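Local coordinates for uncharacterized protein (Parabacteroides distasonis ATCC 8503, PDB 4R03) that is of unknown function but belongs to the DUF3836 family of single-layer beta-sheet proteins thought to have evolved from beta-hairpin repeats, at residues A[8-12]-A[13-17]; A[50-54]-A[55-59]. All blocks are in the same frame, centred on the assembly; numbering follows the deposited sequence. Where two conformers were deposited one is given.

In the fold
Interactions 1 and 2 are the turn ends of two hairpins in one seven-stranded antiparallel sheet with up-and-down strand order. Residues 8-17 join the outermost strand 2-11 to strand 14-24, and residues 50-59 join strands 44-53 and 58-69; strand 27-38 lies between the two hairpins and touches both. Their centres are about 22 Å apart and their nearest atoms about 8 Å, so they are related through the sheet and do not touch. Each contains a beta bulge, classic in interaction 1 and G1 in interaction 2. No active site is known; the citrate and phosphate at interaction 2 probably come from the crystallisation liquor.

Interaction 1. Residues A[8-12]-A[13-17]; sequences TKEEN and GKIIS
The contact between residues 8-12 and 13-17 is the closed end of a beta hairpin at the edge of the sheet, where Glu11 and Lys14 pair across a type II' turn with Asn12 and Gly13 at its corners. Glu11 N donates to Lys14 O at 2.9 Å, and Lys14 N returns a bond to Glu11 O at 3.1 Å. Glu10 still pairs with Ile15, but between Glu10 and Lys9 the register slips by one residue: Ile16 and Ser17 both face Lys9, a classic beta bulge. Lys9 O accepts Ile16 N at 2.8 Å and, weakly, Ser17 N at 3.4 Å, while Lys9 N donates to Ser17 O.

On the face of Glu10 and Ile15, Ile15 meets two side chains of the opposing strand. Its CG2 touches Thr8 CG2 at 3.8 Å, and its CG1 lies against the CG of Glu10. Thr8 CG2 stands anti to its own backbone nitrogen, with OG1 placed beside that nitrogen, and this leaves the methyl as the branch that meets Ile15. The Glu10 chain then runs on extended, and a water donates both to Glu10 OE2 (2.7 Å) and to Gly13 O, tying the carboxylate to the turn. On the face of Lys9, Glu11 and Lys14, Ser17 OG sits 3.3 Å from Lys9 CB; at the bulge, Ile16 brings CG1 near Lys9 CB and CG2 near Glu11 CB.

Beyond the hairpin, Ile15 packs on Phe36 and Ile15 O accepts from the Tyr38 hydroxyl. The chemistry implies a turn fixed chiefly by backbone bonds, with small aliphatic contacts and one bridging water adding to them.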
loop_
_atom_site.group_PDB
_atom_site.type_symbol
_atom_site.label_atom_id
_atom_site.label_comp_id
_atom_site.label_asym_id
_atom_site.label_seq_id
_atom_site.Cartn_x
_atom_site.Cartn_y
_atom_site.Cartn_z
ATOM N N THR A 8 7.980 -2.668 10.011
ATOM C CA THR A 8 8.294 -3.027 8.625
ATOM C C THR A 8 8.949 -4.385 8.586
ATOM O O THR A 8 9.921 -4.652 9.351
ATOM C CB THR A 8 9.236 -1.991 7.982
ATOM O OG1 THR A 8 8.626 -0.698 8.045
ATOM C CG2 THR A 8 9.531 -2.327 6.541
ATOM N N LYS A 9 8.450 -5.268 7.729
ATOM C CA LYS A 9 9.082 -6.563 7.476
ATOM C C LYS A 9 9.769 -6.550 6.132
ATOM O O LYS A 9 9.163 -6.129 5.118
ATOM C CB LYS A 9 8.058 -7.686 7.463
ATOM C CG LYS A 9 7.375 -7.977 8.775
ATOM C CD LYS A 9 8.335 -8.584 9.765
ATOM C CE LYS A 9 7.597 -9.252 10.911
ATOM N NZ LYS A 9 6.909 -8.282 11.769
ATOM N N GLU A 10 11.028 -7.001 6.092
ATOM C CA GLU A 10 11.757 -7.155 4.859
ATOM C C GLU A 10 12.229 -8.586 4.706
ATOM O O GLU A 10 12.698 -9.195 5.664
ATOM C CB GLU A 10 13.002 -6.301 4.844
ATOM C CG GLU A 10 12.765 -4.807 4.711
ATOM C CD GLU A 10 14.015 -4.011 5.105
ATOM O OE1 GLU A 10 14.275 -3.891 6.356
ATOM O OE2 GLU A 10 14.774 -3.554 4.209
ATOM N N GLU A 11 12.085 -9.144 3.503
ATOM C CA GLU A 11 12.662 -10.439 3.149
ATOM C C GLU A 11 13.904 -10.080 2.337
ATOM O O GLU A 11 13.789 -9.500 1.202
ATOM C CB GLU A 11 11.698 -11.270 2.378
ATOM C CG GLU A 11 12.276 -12.632 1.930
ATOM C CD GLU A 11 12.587 -13.468 3.110
ATOM O OE1 GLU A 11 11.715 -13.761 3.948
ATOM O OE2 GLU A 11 13.791 -13.890 3.254
ATOM N N ASN A 12 15.096 -10.428 2.840
ATOM C CA ASN A 12 16.313 -9.959 2.194
ATOM C C ASN A 12 16.263 -8.474 1.950
ATOM O O ASN A 12 15.913 -7.758 2.883
ATOM C CB ASN A 12 16.666 -10.845 0.988
ATOM C CG ASN A 12 16.807 -12.289 1.370
ATOM O OD1 ASN A 12 17.496 -12.595 2.347
ATOM N ND2 ASN A 12 16.212 -13.209 0.571
ATOM N N GLY A 13 16.472 -7.989 0.730
ATOM C CA GLY A 13 16.491 -6.589 0.498
ATOM C C GLY A 13 15.164 -5.863 0.262
ATOM O O GLY A 13 15.212 -4.667 -0.076
ATOM N N LYS A 14 14.051 -6.577 0.306
ATOM C CA LYS A 14 12.760 -6.009 -0.137
ATOM C C LYS A 14 11.778 -5.938 1.014
ATOM O O LYS A 14 11.554 -6.890 1.769
ATOM C CB LYS A 14 12.181 -6.877 -1.244
ATOM C CG LYS A 14 12.993 -6.744 -2.562
ATOM C CD LYS A 14 12.464 -7.677 -3.545
ATOM C CE LYS A 14 13.090 -7.456 -4.936
ATOM N NZ LYS A 14 14.553 -7.790 -4.908
ATOM N N ILE A 15 11.150 -4.764 1.119
ATOM C CA ILE A 15 9.989 -4.631 2.010
ATOM C C ILE A 15 8.830 -5.470 1.547
ATOM O O ILE A 15 8.391 -5.355 0.377
ATOM C CB ILE A 15 9.569 -3.138 2.142
ATOM C CG1 ILE A 15 10.684 -2.302 2.690
ATOM C CG2 ILE A 15 8.321 -3.000 2.954
ATOM C CD1 ILE A 15 10.390 -0.771 2.666
ATOM N N ILE A 16 8.306 -6.315 2.411
ATOM C CA ILE A 16 7.148 -7.149 2.130
ATOM C C ILE A 16 5.886 -6.646 2.797
ATOM O O ILE A 16 4.779 -6.824 2.267
ATOM C CB ILE A 16 7.412 -8.618 2.372
ATOM C CG1 ILE A 16 7.722 -8.915 3.807
ATOM C CG2 ILE A 16 8.433 -9.145 1.314
ATOM C CD1 ILE A 16 7.805 -10.431 4.158
ATOM N N SER A 17 6.004 -6.033 3.970
ATOM C CA SER A 17 4.851 -5.454 4.638
ATOM C C SER A 17 5.264 -4.304 5.528
ATOM O O SER A 17 6.385 -4.228 6.019
ATOM C CB SER A 17 4.124 -6.476 5.484
ATOM O OG SER A 17 4.911 -6.962 6.572
HETATM O O HOH W 1 14.163 -2.687 1.675
#

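Interaction 2. Residues A[50-54]-A[55-59]. With CIT (citric acid), chain C; PO4 (phosphate ion), chain D.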
loop_
_atom_site.group_PDB
_atom_site.type_symbol
_atom_site.label_atom_id
_atom_site.label_comp_id
_atom_site.label_asym_id
_atom_site.label_seq_id
_atom_site.Cartn_x
_atom_site.Cartn_y
_atom_site.Cartn_z
ATOM N N PHE A 50 -4.646 -2.444 3.673
ATOM C CA PHE A 50 -5.687 -3.008 4.505
ATOM C C PHE A 50 -6.034 -2.038 5.622
ATOM O O PHE A 50 -5.141 -1.401 6.207
ATOM C CB PHE A 50 -5.211 -4.314 5.129
ATOM C CG PHE A 50 -4.811 -5.381 4.162
ATOM C CD1 PHE A 50 -3.579 -5.331 3.506
ATOM C CD2 PHE A 50 -5.669 -6.457 3.878
ATOM C CE1 PHE A 50 -3.209 -6.310 2.616
ATOM C CE2 PHE A 50 -5.289 -7.420 2.965
ATOM C CZ PHE A 50 -4.062 -7.347 2.338
ATOM N N ARG A 51 -7.323 -1.969 5.960
ATOM C CA ARG A 51 -7.797 -1.217 7.123
ATOM C C ARG A 51 -7.943 -2.207 8.301
ATOM O O ARG A 51 -8.129 -3.414 8.106
ATOM C CB ARG A 51 -9.123 -0.511 6.837
ATOM C CG ARG A 51 -10.266 -1.452 6.558
ATOM C CD ARG A 51 -11.576 -0.628 6.262
ATOM N NE ARG A 51 -12.614 -1.572 5.945
ATOM C CZ ARG A 51 -13.319 -2.230 6.854
ATOM N NH1 ARG A 51 -13.195 -1.946 8.116
ATOM N NH2 ARG A 51 -14.244 -3.114 6.465
ATOM N N TRP A 52 -7.888 -1.661 9.495
ATOM C CA TRP A 52 -8.044 -2.473 10.712
ATOM C C TRP A 52 -9.504 -2.356 11.119
ATOM O O TRP A 52 -9.995 -1.298 11.534
ATOM C CB TRP A 52 -7.123 -2.053 11.818
ATOM C CG TRP A 52 -7.216 -2.874 13.025
ATOM C CD1 TRP A 52 -7.754 -2.484 14.201
ATOM C CD2 TRP A 52 -6.757 -4.215 13.204
ATOM N NE1 TRP A 52 -7.661 -3.494 15.109
ATOM C CE2 TRP A 52 -7.038 -4.571 14.539
ATOM C CE3 TRP A 52 -6.142 -5.163 12.381
ATOM C CZ2 TRP A 52 -6.711 -5.819 15.035
ATOM C CZ3 TRP A 52 -5.812 -6.357 12.873
ATOM C CH2 TRP A 52 -6.145 -6.712 14.188
ATOM N N ASP A 53 -10.205 -3.478 11.038
ATOM C CA ASP A 53 -11.602 -3.519 11.498
ATOM C C ASP A 53 -11.660 -3.821 12.999
ATOM O O ASP A 53 -11.283 -4.882 13.462
ATOM C CB ASP A 53 -12.366 -4.528 10.662
ATOM C CG ASP A 53 -13.834 -4.585 11.025
ATOM O OD1 ASP A 53 -14.094 -4.933 12.190
ATOM O OD2 ASP A 53 -14.673 -4.247 10.158
ATOM N N ARG A 54 -12.084 -2.822 13.766
ATOM C CA ARG A 54 -12.059 -2.925 15.229
ATOM C C ARG A 54 -13.257 -3.726 15.748
ATOM O O ARG A 54 -13.175 -4.219 16.873
ATOM C CB ARG A 54 -12.108 -1.536 15.895
ATOM C CG ARG A 54 -10.935 -0.629 15.445
ATOM C CD ARG A 54 -10.985 0.739 16.113
ATOM N NE ARG A 54 -10.651 0.602 17.527
ATOM C CZ ARG A 54 -10.880 1.541 18.466
ATOM N NH1 ARG A 54 -11.492 2.654 18.148
ATOM N NH2 ARG A 54 -10.530 1.323 19.725
ATOM N N THR A 55 -14.291 -3.852 14.950
ATOM C CA THR A 55 -15.463 -4.709 15.332
ATOM C C THR A 55 -15.070 -6.169 15.423
ATOM O O THR A 55 -15.424 -6.883 16.396
ATOM C CB THR A 55 -16.544 -4.541 14.360
ATOM O OG1 THR A 55 -16.934 -3.169 14.371
ATOM C CG2 THR A 55 -17.768 -5.347 14.728
ATOM N N ASN A 56 -14.242 -6.617 14.497
ATOM C CA ASN A 56 -13.790 -7.994 14.511
ATOM C C ASN A 56 -12.296 -8.247 14.820
ATOM O O ASN A 56 -11.904 -9.409 14.886
ATOM C CB ASN A 56 -14.061 -8.543 13.114
ATOM C CG ASN A 56 -15.504 -8.429 12.751
ATOM O OD1 ASN A 56 -16.361 -8.682 13.589
ATOM N ND2 ASN A 56 -15.772 -8.125 11.536
ATOM N N ASP A 57 -11.466 -7.157 14.941
ATOM C CA ASP A 57 -9.943 -7.173 15.066
ATOM C C ASP A 57 -9.274 -7.994 13.948
ATOM O O ASP A 57 -8.690 -9.074 14.149
ATOM C CB ASP A 57 -9.431 -7.647 16.438
ATOM C CG ASP A 57 -9.503 -6.576 17.481
ATOM O OD1 ASP A 57 -10.133 -5.536 17.235
ATOM O OD2 ASP A 57 -8.977 -6.886 18.581
ATOM N N GLU A 58 -9.388 -7.459 12.756
ATOM C CA GLU A 58 -8.869 -8.131 11.586
ATOM C C GLU A 58 -8.496 -7.077 10.522
ATOM O O GLU A 58 -9.148 -6.027 10.420
ATOM C CB GLU A 58 -9.885 -9.178 11.101
ATOM C CG GLU A 58 -10.753 -8.794 10.011
ATOM C CD GLU A 58 -11.928 -9.803 9.712
ATOM O OE1 GLU A 58 -12.381 -10.562 10.604
ATOM O OE2 GLU A 58 -12.350 -9.806 8.554
ATOM N N TRP A 59 -7.495 -7.407 9.737
ATOM C CA TRP A 59 -7.180 -6.634 8.550
ATOM C C TRP A 59 -8.160 -6.970 7.436
ATOM O O TRP A 59 -8.360 -8.166 7.113
ATOM C CB TRP A 59 -5.755 -6.956 8.114
ATOM C CG TRP A 59 -4.679 -6.469 9.030
ATOM C CD1 TRP A 59 -3.812 -7.253 9.731
ATOM C CD2 TRP A 59 -4.321 -5.126 9.320
ATOM N NE1 TRP A 59 -2.965 -6.478 10.472
ATOM C CE2 TRP A 59 -3.243 -5.164 10.240
ATOM C CE3 TRP A 59 -4.811 -3.879 8.926
ATOM C CZ2 TRP A 59 -2.680 -3.990 10.787
ATOM C CZ3 TRP A 59 -4.219 -2.713 9.469
ATOM C CH2 TRP A 59 -3.154 -2.809 10.363
HETATM C C1 CIT C . -6.454 -1.283 17.698
HETATM O O1 CIT C . -5.300 -1.406 17.174
HETATM O O2 CIT C . -7.423 -0.564 17.217
HETATM C C2 CIT C . -6.536 -2.025 19.035
HETATM C C3 CIT C . -7.771 -2.932 19.197
HETATM O O7 CIT C . -7.912 -3.763 18.023
HETATM C C4 CIT C . -7.616 -3.818 20.460
HETATM C C5 CIT C . -8.946 -4.357 20.943
HETATM O O3 CIT C . -9.569 -3.777 21.874
HETATM O O4 CIT C . -9.465 -5.367 20.415
HETATM C C6 CIT C . -9.056 -2.105 19.228
HETATM O O5 CIT C . -9.108 -1.115 19.986
HETATM O O6 CIT C . -10.014 -2.399 18.478
HETATM P P PO4 D . -0.015 -7.038 12.567
HETATM O O1 PO4 D . 0.263 -7.078 11.078
HETATM O O2 PO4 D . -1.483 -7.154 12.727
HETATM O O3 PO4 D . 0.483 -5.760 13.273
HETATM O O4 PO4 D . 0.711 -8.193 13.216
#
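Residues 50-54 and 55-59 run nearly antiparallel, their end-to-end directions 158° apart, and pair Trp52 with Trp59 and Asp53 with Glu58. Asp53 N donates to Glu58 O at 2.8 Å; Asp53 O receives Glu58 N and, weakly, Asp57 N, which makes a G1 beta bulge. Asp53 also holds the turn through its side chain, OD1 accepting Asn56 N at 2.9 Å, while OD2 forms a long salt bridge with Arg51 NH1.

On the face of the sheet that carries Trp52 and Trp59, away from Asp53 and Glu58, the two indoles form an edge-to-face pair with planes at 69°: the six-membered ring of Trp52 points its edge, CE3 foremost, over the centre of the Trp59 ring. With CG anti to the backbone nitrogen (chi1 -178°), Trp52 also sets one face over Asp57 C and Glu58 N, which lie toward the rim of the ring. Its NE1 donates to citrate O7 at 2.9 Å, and Arg54 NE and NH2 grip citrate O6 and O5; Trp59 NE1 donates to phosphate O2 at 2.8 Å.

On neighbouring strand 27-38, Lys30 makes a cation-pi contact with Trp52 and hydrogen-bonds citrate through its backbone N and phosphate through NZ, Arg33 makes another cation-pi contact with Trp59, and Phe50 packs on Glu35.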